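PDB 1RT8: fimbrin from Schizosaccharomyces pombe, which binds and cross-links actin filaments through two actin-binding regions built from four calponin-homology domains, and takes part in cell polarity, cytokinesis, mating and spore formation. Local coordinates for residues A[90-95]-A[482-487]; A[130-134]-A[256-260]; A[166-171]-A[183-187]; A[235-239]-A[250-254]; A[486-490]-A[505-510]. One frame throughout, in Å; residues are numbered along the deposited sequence.

Contact 1 (A[90-95]-A[482-487]); sequences NVVINS and RKLGAV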
# COMPACT_ATOMS: atom_id res chain seq x y z
N ASN A 90 12.73 6.68 8.24
CA ASN A 90 11.96 7.57 7.37
C ASN A 90 11.64 6.80 6.08
O ASN A 90 10.53 6.89 5.54
CB ASN A 90 12.76 8.82 7.01
CG ASN A 90 12.77 9.84 8.12
OD1 ASN A 90 11.99 9.75 9.07
ND2 ASN A 90 13.64 10.83 8.02
N VAL A 91 12.62 6.05 5.59
CA VAL A 91 12.46 5.24 4.38
C VAL A 91 11.38 4.17 4.60
O VAL A 91 10.54 3.94 3.73
CB VAL A 91 13.78 4.54 3.99
CG1 VAL A 91 13.53 3.59 2.83
CG2 VAL A 91 14.82 5.57 3.60
N VAL A 92 11.42 3.52 5.76
CA VAL A 92 10.44 2.50 6.11
C VAL A 92 9.03 3.10 6.15
O VAL A 92 8.13 2.65 5.44
CB VAL A 92 10.75 1.89 7.51
CG1 VAL A 92 9.55 1.13 8.05
CG2 VAL A 92 11.96 0.95 7.39
N ILE A 93 8.86 4.12 6.99
CA ILE A 93 7.57 4.77 7.17
C ILE A 93 6.94 5.30 5.88
O ILE A 93 5.79 5.03 5.59
CB ILE A 93 7.68 5.95 8.17
CG1 ILE A 93 7.94 5.43 9.59
CG2 ILE A 93 6.40 6.81 8.11
CD1 ILE A 93 6.85 4.56 10.14
N ASN A 94 7.71 6.08 5.12
CA ASN A 94 7.19 6.66 3.90
C ASN A 94 6.97 5.69 2.76
O ASN A 94 6.16 5.95 1.86
CB ASN A 94 8.07 7.83 3.49
CG ASN A 94 8.03 8.94 4.51
OD1 ASN A 94 6.95 9.32 4.96
ND2 ASN A 94 9.18 9.46 4.90
N SER A 95 7.67 4.56 2.79
CA SER A 95 7.47 3.56 1.76
C SER A 95 6.15 2.87 2.09
O SER A 95 5.29 2.67 1.23
CB SER A 95 8.61 2.52 1.77
OG SER A 95 9.83 3.08 1.34
N ARG A 482 12.27 9.62 0.19
CA ARG A 482 11.60 9.08 1.35
C ARG A 482 12.50 9.17 2.57
O ARG A 482 12.02 9.38 3.69
CB ARG A 482 11.14 7.64 1.09
CG ARG A 482 9.89 7.61 0.20
CD ARG A 482 9.49 6.22 -0.28
NE ARG A 482 8.26 6.30 -1.08
CZ ARG A 482 7.85 5.36 -1.92
NH1 ARG A 482 8.57 4.26 -2.09
NH2 ARG A 482 6.72 5.54 -2.61
N LYS A 483 13.81 9.03 2.36
CA LYS A 483 14.76 9.13 3.47
C LYS A 483 14.73 10.57 4.03
O LYS A 483 15.01 10.80 5.20
CB LYS A 483 16.19 8.80 3.02
CG LYS A 483 17.20 8.78 4.18
CD LYS A 483 18.66 9.00 3.72
CE LYS A 483 19.21 7.84 2.92
NZ LYS A 483 20.71 7.86 2.86
N LEU A 484 14.40 11.53 3.17
CA LEU A 484 14.31 12.93 3.59
C LEU A 484 12.95 13.24 4.24
O LEU A 484 12.74 14.35 4.75
CB LEU A 484 14.52 13.85 2.39
CG LEU A 484 15.93 14.00 1.80
CD1 LEU A 484 15.80 14.67 0.45
CD2 LEU A 484 16.83 14.81 2.73
N GLY A 485 12.04 12.28 4.19
CA GLY A 485 10.72 12.47 4.77
C GLY A 485 9.62 12.80 3.76
O GLY A 485 8.50 13.12 4.15
N ALA A 486 9.92 12.71 2.48
CA ALA A 486 8.94 13.02 1.44
C ALA A 486 7.85 11.95 1.32
O ALA A 486 8.14 10.76 1.32
CB ALA A 486 9.64 13.20 0.10
N VAL A 487 6.60 12.40 1.19
CA VAL A 487 5.47 11.49 1.03
C VAL A 487 5.23 11.43 -0.48
O VAL A 487 4.77 12.39 -1.09
CB VAL A 487 4.21 12.04 1.75
CG1 VAL A 487 2.98 11.23 1.37
CG2 VAL A 487 4.42 11.96 3.26
O HOH W 1 6.48 8.13 0.07
O HOH W 2 11.01 3.45 -1.01
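Two asparagines one helical turn apart, Asn90 and Asn94, present their amide nitrogens to the carbonyl oxygens at the end of helix 467-483. Asn94 ND2 gives a hydrogen bond to Arg482 O at 3.1 Å, in the carbonyl plane and on a lone pair; the same oxygen also takes the backbone N of Gly485, a bond of the Schellman motif that ends the helix, so two donors satisfy it. Asn90 ND2 reaches Lys483 O at 3.1 Å with an N-H...O angle of 162°, but from above the carbonyl plane, 40° out of it.

Arg482 runs extended from CG to NE beside Asn94 and Ser95, its guanidinium laying one face over Ser95 CA. Its NE donates to a water near Asn94 O, one of several acceptors around that water, while NH1 donates at 2.8 Å to a second water in the guanidinium plane, which donates to Ser95 OG at 2.7 Å. That hydroxyl donates a hydrogen bond to Val91 O, and Arg482 NH2 is taken by Ile488 O. Val91 CG2 packs on Lys483 CB at 3.6 Å. The contact joins the first and fourth calponin-homology domains, helix 82-99 lying between this helix end and helices 52-61 and 109-113.

Contact 2 (A[130-134]-A[256-260]); sequences RGLLG and AHLFN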
# COMPACT_ATOMS: atom_id res chain seq x y z
N ARG A 130 -0.07 -7.05 3.14
CA ARG A 130 0.04 -6.47 1.81
C ARG A 130 0.74 -7.42 0.83
O ARG A 130 0.46 -7.39 -0.37
CB ARG A 130 0.80 -5.14 1.87
CG ARG A 130 1.15 -4.52 0.50
CD ARG A 130 -0.10 -4.24 -0.32
NE ARG A 130 0.22 -3.73 -1.66
CZ ARG A 130 0.78 -4.46 -2.63
NH1 ARG A 130 1.08 -5.74 -2.43
NH2 ARG A 130 1.04 -3.90 -3.80
N GLY A 131 1.63 -8.26 1.34
CA GLY A 131 2.35 -9.18 0.47
C GLY A 131 1.72 -10.54 0.22
O GLY A 131 2.09 -11.23 -0.73
N LEU A 132 0.76 -10.92 1.06
CA LEU A 132 0.10 -12.22 0.95
C LEU A 132 -0.24 -12.75 -0.44
O LEU A 132 0.12 -13.87 -0.76
CB LEU A 132 -1.16 -12.22 1.82
CG LEU A 132 -0.92 -12.05 3.31
CD1 LEU A 132 -2.25 -12.04 4.03
CD2 LEU A 132 -0.03 -13.18 3.84
N LEU A 133 -0.92 -11.97 -1.27
CA LEU A 133 -1.27 -12.46 -2.61
C LEU A 133 -0.21 -12.20 -3.69
O LEU A 133 -0.09 -12.98 -4.63
CB LEU A 133 -2.62 -11.89 -3.06
CG LEU A 133 -3.87 -12.39 -2.31
CD1 LEU A 133 -3.84 -13.90 -2.21
CD2 LEU A 133 -3.93 -11.78 -0.92
N GLY A 134 0.54 -11.11 -3.57
CA GLY A 134 1.57 -10.81 -4.56
C GLY A 134 1.10 -10.04 -5.78
O GLY A 134 0.46 -9.00 -5.66
N ALA A 256 -4.42 -17.39 2.58
CA ALA A 256 -3.72 -16.74 1.48
C ALA A 256 -2.68 -17.67 0.86
O ALA A 256 -2.64 -17.84 -0.36
CB ALA A 256 -3.05 -15.45 1.97
N HIS A 257 -1.86 -18.27 1.70
CA HIS A 257 -0.82 -19.18 1.22
C HIS A 257 -1.41 -20.40 0.50
O HIS A 257 -0.87 -20.86 -0.52
CB HIS A 257 0.07 -19.62 2.38
CG HIS A 257 1.18 -20.52 1.98
ND1 HIS A 257 1.06 -21.90 1.94
CD2 HIS A 257 2.44 -20.25 1.54
CE1 HIS A 257 2.18 -22.43 1.51
NE2 HIS A 257 3.04 -21.45 1.25
N LEU A 258 -2.50 -20.92 1.04
CA LEU A 258 -3.16 -22.08 0.47
C LEU A 258 -3.65 -21.71 -0.93
O LEU A 258 -3.62 -22.53 -1.85
CB LEU A 258 -4.35 -22.49 1.34
CG LEU A 258 -5.12 -23.74 0.93
CD1 LEU A 258 -4.19 -24.95 0.93
CD2 LEU A 258 -6.28 -23.94 1.89
N PHE A 259 -4.08 -20.46 -1.08
CA PHE A 259 -4.57 -19.97 -2.35
C PHE A 259 -3.44 -19.79 -3.36
O PHE A 259 -3.62 -20.03 -4.55
CB PHE A 259 -5.27 -18.63 -2.16
CG PHE A 259 -5.60 -17.92 -3.44
CD1 PHE A 259 -6.74 -18.27 -4.17
CD2 PHE A 259 -4.79 -16.91 -3.91
CE1 PHE A 259 -7.05 -17.61 -5.35
CE2 PHE A 259 -5.10 -16.24 -5.10
CZ PHE A 259 -6.23 -16.59 -5.82
N ASN A 260 -2.27 -19.37 -2.88
CA ASN A 260 -1.13 -19.15 -3.78
C ASN A 260 -0.55 -20.44 -4.33
O ASN A 260 -0.05 -20.47 -5.45
CB ASN A 260 -0.01 -18.37 -3.08
CG ASN A 260 -0.43 -16.97 -2.71
OD1 ASN A 260 -1.30 -16.39 -3.35
ND2 ASN A 260 0.21 -16.41 -1.69
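The end of helix 117-131, in the first calponin-homology domain, meets helix 248-261 of the second, so this is a domain-domain contact inside the first actin-binding region. It turns on a single hydrogen bond with apolar contacts around it. Asn260 ND2 donates to Leu132 O at 2.7 Å, with an N-H...O angle of 162°. The donor stands nearly along the C=O axis, at a C=O...N angle of 164°, and the oxygen lies close to the amide plane of Asn260. The torsion of Asn260, with CG beside the backbone N (chi1 -65°), swings the amide across to the carbonyl.

One turn earlier on the same helix, Ala256 CB points at the other segment and touches Leu132 CB at 3.7 Å; Leu132 CD1 is a little farther from the same methyl. Leu133 uses one branch for two neighbours: its CD1 lies 3.6 Å from Phe259 CD2, approaching the ring obliquely, and 3.7 Å from Asn260 OD1, and its side chain crosses both partners at about a right angle. Leu166 of helix 162-176 touches Leu133, Ala256 and Phe259, and Trp169 meets the Phe259 ring edge-to-face, so that the cluster continues onto helix 162-176 of the second domain.

Just 211 Å² is buried in all. Because one straight, short amide bond to a main-chain carbonyl is the sole hydrogen bond across it, the polar link uses the main chain of Leu132, while its side chain is left to pack on Ala256 and methyl and ring contacts supply the rest of the fit.

Contact 3 (A[166-171]-A[183-187]); sequences LLRWFN and VSNFS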
# COMPACT_ATOMS: atom_id res chain seq x y z
N LEU A 166 -10.14 -13.70 -1.42
CA LEU A 166 -10.07 -15.03 -0.85
C LEU A 166 -11.43 -15.59 -0.42
O LEU A 166 -11.69 -16.79 -0.57
CB LEU A 166 -9.08 -15.04 0.31
CG LEU A 166 -7.61 -14.83 -0.10
CD1 LEU A 166 -6.72 -14.68 1.14
CD2 LEU A 166 -7.16 -16.02 -0.94
N LEU A 167 -12.31 -14.74 0.11
CA LEU A 167 -13.63 -15.19 0.54
C LEU A 167 -14.43 -15.75 -0.62
O LEU A 167 -15.05 -16.81 -0.49
CB LEU A 167 -14.40 -14.04 1.19
CG LEU A 167 -13.91 -13.68 2.60
CD1 LEU A 167 -14.69 -12.48 3.11
CD2 LEU A 167 -14.08 -14.88 3.52
N ARG A 168 -14.43 -15.05 -1.74
CA ARG A 168 -15.15 -15.52 -2.93
C ARG A 168 -14.56 -16.87 -3.36
O ARG A 168 -15.29 -17.79 -3.73
CB ARG A 168 -15.01 -14.51 -4.07
CG ARG A 168 -15.52 -13.11 -3.76
CD ARG A 168 -15.61 -12.25 -5.05
NE ARG A 168 -16.10 -10.89 -4.79
CZ ARG A 168 -16.17 -9.92 -5.70
NH1 ARG A 168 -15.79 -10.14 -6.95
NH2 ARG A 168 -16.63 -8.72 -5.36
N TRP A 169 -13.24 -16.97 -3.30
CA TRP A 169 -12.53 -18.19 -3.67
C TRP A 169 -12.91 -19.34 -2.75
O TRP A 169 -13.36 -20.40 -3.20
CB TRP A 169 -11.03 -17.95 -3.59
CG TRP A 169 -10.19 -19.16 -3.85
CD1 TRP A 169 -9.92 -19.74 -5.06
CD2 TRP A 169 -9.47 -19.93 -2.87
NE1 TRP A 169 -9.08 -20.81 -4.90
CE2 TRP A 169 -8.79 -20.96 -3.57
CE3 TRP A 169 -9.34 -19.86 -1.47
CZ2 TRP A 169 -7.99 -21.90 -2.91
CZ3 TRP A 169 -8.55 -20.80 -0.83
CH2 TRP A 169 -7.88 -21.81 -1.55
N PHE A 170 -12.72 -19.13 -1.45
CA PHE A 170 -13.03 -20.12 -0.43
C PHE A 170 -14.45 -20.63 -0.67
O PHE A 170 -14.68 -21.84 -0.76
CB PHE A 170 -12.91 -19.46 0.95
CG PHE A 170 -12.81 -20.43 2.10
CD1 PHE A 170 -12.07 -20.09 3.23
CD2 PHE A 170 -13.47 -21.65 2.07
CE1 PHE A 170 -11.98 -20.96 4.31
CE2 PHE A 170 -13.38 -22.53 3.15
CZ PHE A 170 -12.64 -22.19 4.27
N ASN A 171 -15.41 -19.71 -0.81
CA ASN A 171 -16.80 -20.09 -1.02
C ASN A 171 -17.05 -20.78 -2.36
O ASN A 171 -17.91 -21.65 -2.45
CB ASN A 171 -17.71 -18.88 -0.89
CG ASN A 171 -17.87 -18.44 0.55
OD1 ASN A 171 -18.16 -19.26 1.43
ND2 ASN A 171 -17.69 -17.15 0.80
N VAL A 183 -18.52 -19.02 4.06
CA VAL A 183 -17.54 -18.24 4.82
C VAL A 183 -17.66 -16.74 4.52
O VAL A 183 -17.73 -16.34 3.36
CB VAL A 183 -16.10 -18.71 4.49
CG1 VAL A 183 -15.08 -17.66 4.89
CG2 VAL A 183 -15.80 -20.02 5.22
N SER A 184 -17.68 -15.92 5.57
CA SER A 184 -17.77 -14.48 5.37
C SER A 184 -16.71 -13.73 6.18
O SER A 184 -16.68 -12.50 6.19
CB SER A 184 -19.18 -13.97 5.73
OG SER A 184 -19.41 -14.04 7.12
N ASN A 185 -15.85 -14.49 6.84
CA ASN A 185 -14.77 -13.93 7.63
C ASN A 185 -13.73 -15.02 7.88
O ASN A 185 -13.91 -16.17 7.47
CB ASN A 185 -15.28 -13.38 8.98
CG ASN A 185 -16.02 -14.42 9.81
OD1 ASN A 185 -15.47 -15.46 10.19
ND2 ASN A 185 -17.28 -14.13 10.12
N PHE A 186 -12.64 -14.65 8.55
CA PHE A 186 -11.59 -15.60 8.85
C PHE A 186 -11.41 -15.75 10.35
O PHE A 186 -10.29 -15.87 10.84
CB PHE A 186 -10.28 -15.17 8.20
CG PHE A 186 -10.35 -15.06 6.71
CD1 PHE A 186 -10.93 -13.96 6.11
CD2 PHE A 186 -9.85 -16.08 5.91
CE1 PHE A 186 -11.01 -13.87 4.73
CE2 PHE A 186 -9.93 -16.00 4.53
CZ PHE A 186 -10.51 -14.89 3.94
N SER A 187 -12.53 -15.71 11.07
CA SER A 187 -12.49 -15.87 12.52
C SER A 187 -13.52 -16.92 12.92
O SER A 187 -13.22 -18.11 12.93
CB SER A 187 -12.76 -14.54 13.23
OG SER A 187 -14.01 -14.00 12.85
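Val183, in the loop after helix 162-176 of the second calponin-homology domain, is the bump that this helix receives. Its two methyls meet separate partners: CG2 sits over the centre of the Phe170 ring, a CH-pi contact 3.9 Å from the centroid and 8° off the ring normal, and CG1 presses on Leu167 CD2 at 3.3 Å, tighter than usual van der Waals contact. With CG1 anti to the backbone N (chi1 162°), CG2 is left beside that nitrogen, facing the ring.

Leu167 is a bump in its turn. Its CD2 fits between Val183 and the Phe186 ring, 3.5 Å from Phe186 CE1, which it approaches obliquely, and its other branch, CD1, lies against Ser184 O. Leu166 CB comes up to the edge of the same ring, near its plane, at 3.9 Å from CZ. Helix 248-261 adds Leu252 and Val255 around Phe186, while Tyr196 and Leu199 of helix 194-203 pack on Phe170.

Asn171, whose OD1 also bonds Thr182 OG1, grips the main chain of Val183 with both ends of its amide: Val183 N donates to Asn171 OD1, and Asn171 ND2 donates to Val183 O, each at 2.7 Å and each on a lone pair in the acceptor's carbonyl plane.

Contact 4 (A[235-239]-A[250-254]); sequences RKYLT and LNLAF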
# COMPACT_ATOMS: atom_id res chain seq x y z
N ARG A 235 1.04 -25.71 5.86
CA ARG A 235 0.85 -25.54 7.29
C ARG A 235 1.67 -24.33 7.71
O ARG A 235 2.69 -24.45 8.40
CB ARG A 235 1.28 -26.77 8.08
CG ARG A 235 1.14 -26.56 9.59
CD ARG A 235 1.19 -27.85 10.38
NE ARG A 235 0.93 -27.60 11.79
CZ ARG A 235 0.51 -28.53 12.65
NH1 ARG A 235 0.31 -29.78 12.24
NH2 ARG A 235 0.29 -28.21 13.92
N LYS A 236 1.22 -23.15 7.29
CA LYS A 236 1.90 -21.90 7.58
C LYS A 236 1.02 -20.92 8.35
O LYS A 236 -0.19 -20.83 8.10
CB LYS A 236 2.35 -21.25 6.27
CG LYS A 236 3.22 -22.12 5.37
CD LYS A 236 4.59 -22.34 5.98
CE LYS A 236 5.56 -22.97 4.98
NZ LYS A 236 6.94 -23.04 5.54
N TYR A 237 1.64 -20.20 9.29
CA TYR A 237 0.98 -19.18 10.11
C TYR A 237 -0.00 -19.63 11.19
O TYR A 237 0.05 -19.16 12.32
CB TYR A 237 0.24 -18.16 9.23
CG TYR A 237 1.08 -17.45 8.21
CD1 TYR A 237 1.22 -17.95 6.92
CD2 TYR A 237 1.72 -16.25 8.53
CE1 TYR A 237 1.98 -17.27 5.96
CE2 TYR A 237 2.48 -15.57 7.58
CZ TYR A 237 2.61 -16.08 6.30
OH TYR A 237 3.37 -15.41 5.36
N LEU A 238 -0.90 -20.54 10.82
CA LEU A 238 -1.95 -21.01 11.73
C LEU A 238 -1.61 -22.17 12.66
O LEU A 238 -0.98 -23.15 12.26
CB LEU A 238 -3.18 -21.39 10.90
CG LEU A 238 -4.53 -21.56 11.59
CD1 LEU A 238 -4.93 -20.25 12.26
CD2 LEU A 238 -5.58 -21.97 10.56
N THR A 239 -2.05 -22.05 13.91
CA THR A 239 -1.84 -23.09 14.91
C THR A 239 -3.21 -23.57 15.37
O THR A 239 -4.22 -22.87 15.20
CB THR A 239 -1.09 -22.56 16.14
OG1 THR A 239 -1.88 -21.54 16.77
CG2 THR A 239 0.27 -22.01 15.75
N LEU A 250 -3.87 -14.60 11.52
CA LEU A 250 -3.24 -15.88 11.25
C LEU A 250 -4.09 -16.75 10.33
O LEU A 250 -3.55 -17.46 9.49
CB LEU A 250 -2.96 -16.62 12.57
CG LEU A 250 -2.05 -15.83 13.52
CD1 LEU A 250 -1.90 -16.58 14.84
CD2 LEU A 250 -0.70 -15.61 12.87
N ASN A 251 -5.41 -16.68 10.46
CA ASN A 251 -6.28 -17.47 9.59
C ASN A 251 -6.29 -16.91 8.18
O ASN A 251 -6.32 -17.66 7.21
CB ASN A 251 -7.70 -17.55 10.16
CG ASN A 251 -7.88 -18.68 11.16
OD1 ASN A 251 -7.94 -19.86 10.78
ND2 ASN A 251 -7.96 -18.34 12.44
N LEU A 252 -6.23 -15.59 8.05
CA LEU A 252 -6.21 -14.97 6.73
C LEU A 252 -4.91 -15.37 6.02
O LEU A 252 -4.92 -15.76 4.85
CB LEU A 252 -6.27 -13.45 6.85
CG LEU A 252 -6.16 -12.69 5.52
CD1 LEU A 252 -7.44 -12.89 4.71
CD2 LEU A 252 -5.95 -11.20 5.79
N ALA A 253 -3.79 -15.28 6.73
CA ALA A 253 -2.50 -15.61 6.14
C ALA A 253 -2.49 -17.07 5.69
O ALA A 253 -2.02 -17.38 4.59
CB ALA A 253 -1.39 -15.35 7.16
N PHE A 254 -3.00 -17.95 6.54
CA PHE A 254 -3.10 -19.37 6.24
C PHE A 254 -3.83 -19.55 4.91
O PHE A 254 -3.32 -20.17 3.98
CB PHE A 254 -3.87 -20.08 7.35
CG PHE A 254 -4.19 -21.52 7.07
CD1 PHE A 254 -3.21 -22.50 7.16
CD2 PHE A 254 -5.49 -21.90 6.74
CE1 PHE A 254 -3.52 -23.85 6.92
CE2 PHE A 254 -5.81 -23.24 6.51
CZ PHE A 254 -4.82 -24.22 6.60
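Ala253 CB lies over one face of the Tyr237 ring, 3.5 Å from its centroid and 17° off the normal, shifted toward the rim on the CB side, where Tyr237 CG is 3.4 Å away. This is one of two CH-pi contacts between helix 248-261 and the loop before helix 240-244. In the second, the donor belongs to the loop: Leu238 CD2 stands over one face of Phe254, 4.0 Å from the centroid and 20° off the normal. With CG of Leu238 anti to the backbone N (chi1 -164°), the branch end lies over Phe254 and beside Asn251.

Plain apolar contact adds Leu238 CD1 against Leu250 CB at 4.1 Å. The remaining approaches pair carbons with oxygens. Lys236 O comes to the edge of the Phe254 ring, in its plane, 3.6 Å from CD1, and Asn251 OD1 lies 3.2 Å from Leu238 CD2, although its hydrogen bond is to Tyr196 OH in helix 194-203.

No hydrogen bond crosses between the segments. The loop of this second calponin-homology domain is therefore held to the helix by methyl and ring surfaces, and Tyr237 O, buried among the carbons of Leu250, has no polar partner in the model.

Contact 5 (A[486-490]-A[505-510]); sequences AVIFI and HFIGSL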
# COMPACT_ATOMS: atom_id res chain seq x y z
N ALA A 486 9.92 12.71 2.48
CA ALA A 486 8.94 13.02 1.44
C ALA A 486 7.85 11.95 1.32
O ALA A 486 8.14 10.76 1.32
CB ALA A 486 9.64 13.20 0.10
N VAL A 487 6.60 12.40 1.19
CA VAL A 487 5.47 11.49 1.03
C VAL A 487 5.23 11.43 -0.48
O VAL A 487 4.77 12.39 -1.09
CB VAL A 487 4.21 12.04 1.75
CG1 VAL A 487 2.98 11.23 1.37
CG2 VAL A 487 4.42 11.96 3.26
N ILE A 488 5.57 10.28 -1.07
CA ILE A 488 5.47 10.07 -2.51
C ILE A 488 4.55 8.91 -2.87
O ILE A 488 4.69 7.81 -2.33
CB ILE A 488 6.87 9.80 -3.09
CG1 ILE A 488 7.79 10.97 -2.74
CG2 ILE A 488 6.80 9.61 -4.59
CD1 ILE A 488 9.23 10.70 -3.01
N PHE A 489 3.62 9.15 -3.78
CA PHE A 489 2.68 8.12 -4.19
C PHE A 489 2.89 7.61 -5.61
O PHE A 489 2.08 6.83 -6.11
CB PHE A 489 1.24 8.63 -4.04
CG PHE A 489 0.84 8.91 -2.62
CD1 PHE A 489 0.43 10.18 -2.23
CD2 PHE A 489 0.88 7.90 -1.67
CE1 PHE A 489 0.07 10.44 -0.91
CE2 PHE A 489 0.52 8.15 -0.33
CZ PHE A 489 0.11 9.43 0.04
N ILE A 490 3.97 8.04 -6.25
CA ILE A 490 4.26 7.58 -7.61
C ILE A 490 5.29 6.45 -7.58
O ILE A 490 5.87 6.16 -6.54
CB ILE A 490 4.81 8.71 -8.50
CG1 ILE A 490 6.10 9.29 -7.89
CG2 ILE A 490 3.77 9.80 -8.67
CD1 ILE A 490 6.84 10.24 -8.84
N HIS A 505 3.83 16.18 -8.90
CA HIS A 505 3.51 15.70 -7.55
C HIS A 505 4.80 15.35 -6.81
O HIS A 505 4.97 15.69 -5.64
CB HIS A 505 2.61 14.45 -7.63
CG HIS A 505 2.53 13.66 -6.35
ND1 HIS A 505 3.21 12.48 -6.16
CD2 HIS A 505 1.83 13.88 -5.21
CE1 HIS A 505 2.94 12.00 -4.95
NE2 HIS A 505 2.10 12.84 -4.36
N PHE A 506 5.72 14.69 -7.50
CA PHE A 506 7.00 14.30 -6.92
C PHE A 506 7.81 15.54 -6.50
O PHE A 506 8.29 15.63 -5.37
CB PHE A 506 7.79 13.48 -7.95
CG PHE A 506 9.18 13.11 -7.51
CD1 PHE A 506 9.38 12.07 -6.60
CD2 PHE A 506 10.28 13.80 -7.99
CE1 PHE A 506 10.66 11.72 -6.19
CE2 PHE A 506 11.57 13.46 -7.59
CZ PHE A 506 11.76 12.42 -6.68
N ILE A 507 7.95 16.49 -7.42
CA ILE A 507 8.69 17.71 -7.14
C ILE A 507 8.05 18.48 -5.99
O ILE A 507 8.73 19.00 -5.10
CB ILE A 507 8.76 18.62 -8.39
CG1 ILE A 507 9.56 17.91 -9.49
CG2 ILE A 507 9.42 19.95 -8.05
CD1 ILE A 507 10.98 17.54 -9.08
N GLY A 508 6.72 18.54 -6.00
CA GLY A 508 6.04 19.24 -4.93
C GLY A 508 6.31 18.61 -3.58
O GLY A 508 6.40 19.30 -2.56
N SER A 509 6.45 17.29 -3.56
CA SER A 509 6.72 16.60 -2.30
C SER A 509 8.12 16.96 -1.81
O SER A 509 8.35 17.04 -0.61
CB SER A 509 6.61 15.08 -2.48
OG SER A 509 7.80 14.54 -3.03
N LEU A 510 9.04 17.22 -2.75
CA LEU A 510 10.42 17.57 -2.38
C LEU A 510 10.50 18.99 -1.83
O LEU A 510 11.28 19.29 -0.92
CB LEU A 510 11.36 17.45 -3.58
CG LEU A 510 11.51 16.05 -4.20
CD1 LEU A 510 12.77 16.04 -5.05
CD2 LEU A 510 11.62 15.00 -3.11
O HOH W 3 6.40 15.27 1.14
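His505 reaches from helix 500-511 to the loop 486-490 and brings its ring edge to the backbone N of Phe489. CB leaves the helix toward the loop, and CG, anti to the backbone N (chi1 164°), continues outward. ND1 comes next, 3.7 Å from Ile490 CG2 and without a polar partner in the model. CE1 makes the shortest approach, 3.2 Å to Phe489 N, which lies in the ring plane, and Phe489 CB is also near. At the tip NE2 is 3.8 Å from Phe489 CD1; the rings meet at their margins without stacking, with centroids 6.0 Å apart and planes at 21°.

One residue on, Phe506 takes two isoleucine ends, Ile488 CD1 at 3.6 Å from CE1 and Ile490 CD1 at 3.5 Å from CB. Ser509 CB touches Val487 O, its OG being turned back to donate to Phe506 O. A water bridges the backbones, accepting from Val487 N at 2.9 Å and donating to Ser509 O. Helix 282-296 packs on Phe489, and Leu510 on helix 442-451. Helix 500-511 is the last helix of the fourth calponin-homology domain, an all-helical fold, and loop 486-490 between two of its helices packs back on it here.

In the fold
From the N terminus, helix 82-99 first supplies one side of contact 1, whose partner comes 387 residues later; the loop it closes encloses contacts 2, 3 and 4 and joins the first calponin-homology domain to the fourth, and so the two actin-binding regions. Contact 2 closes a smaller loop between the first and second domains, with contacts 3 and 4 nested inside it in series, both internal to the second domain. Helix 248-261 serves contacts 2 and 4, and Leu166 of contact 3 touches residues of both. Contact 5 follows within the fourth domain, sharing Ala486 and Val487 with contact 1; its centre lies about 10 Å from that of contact 1.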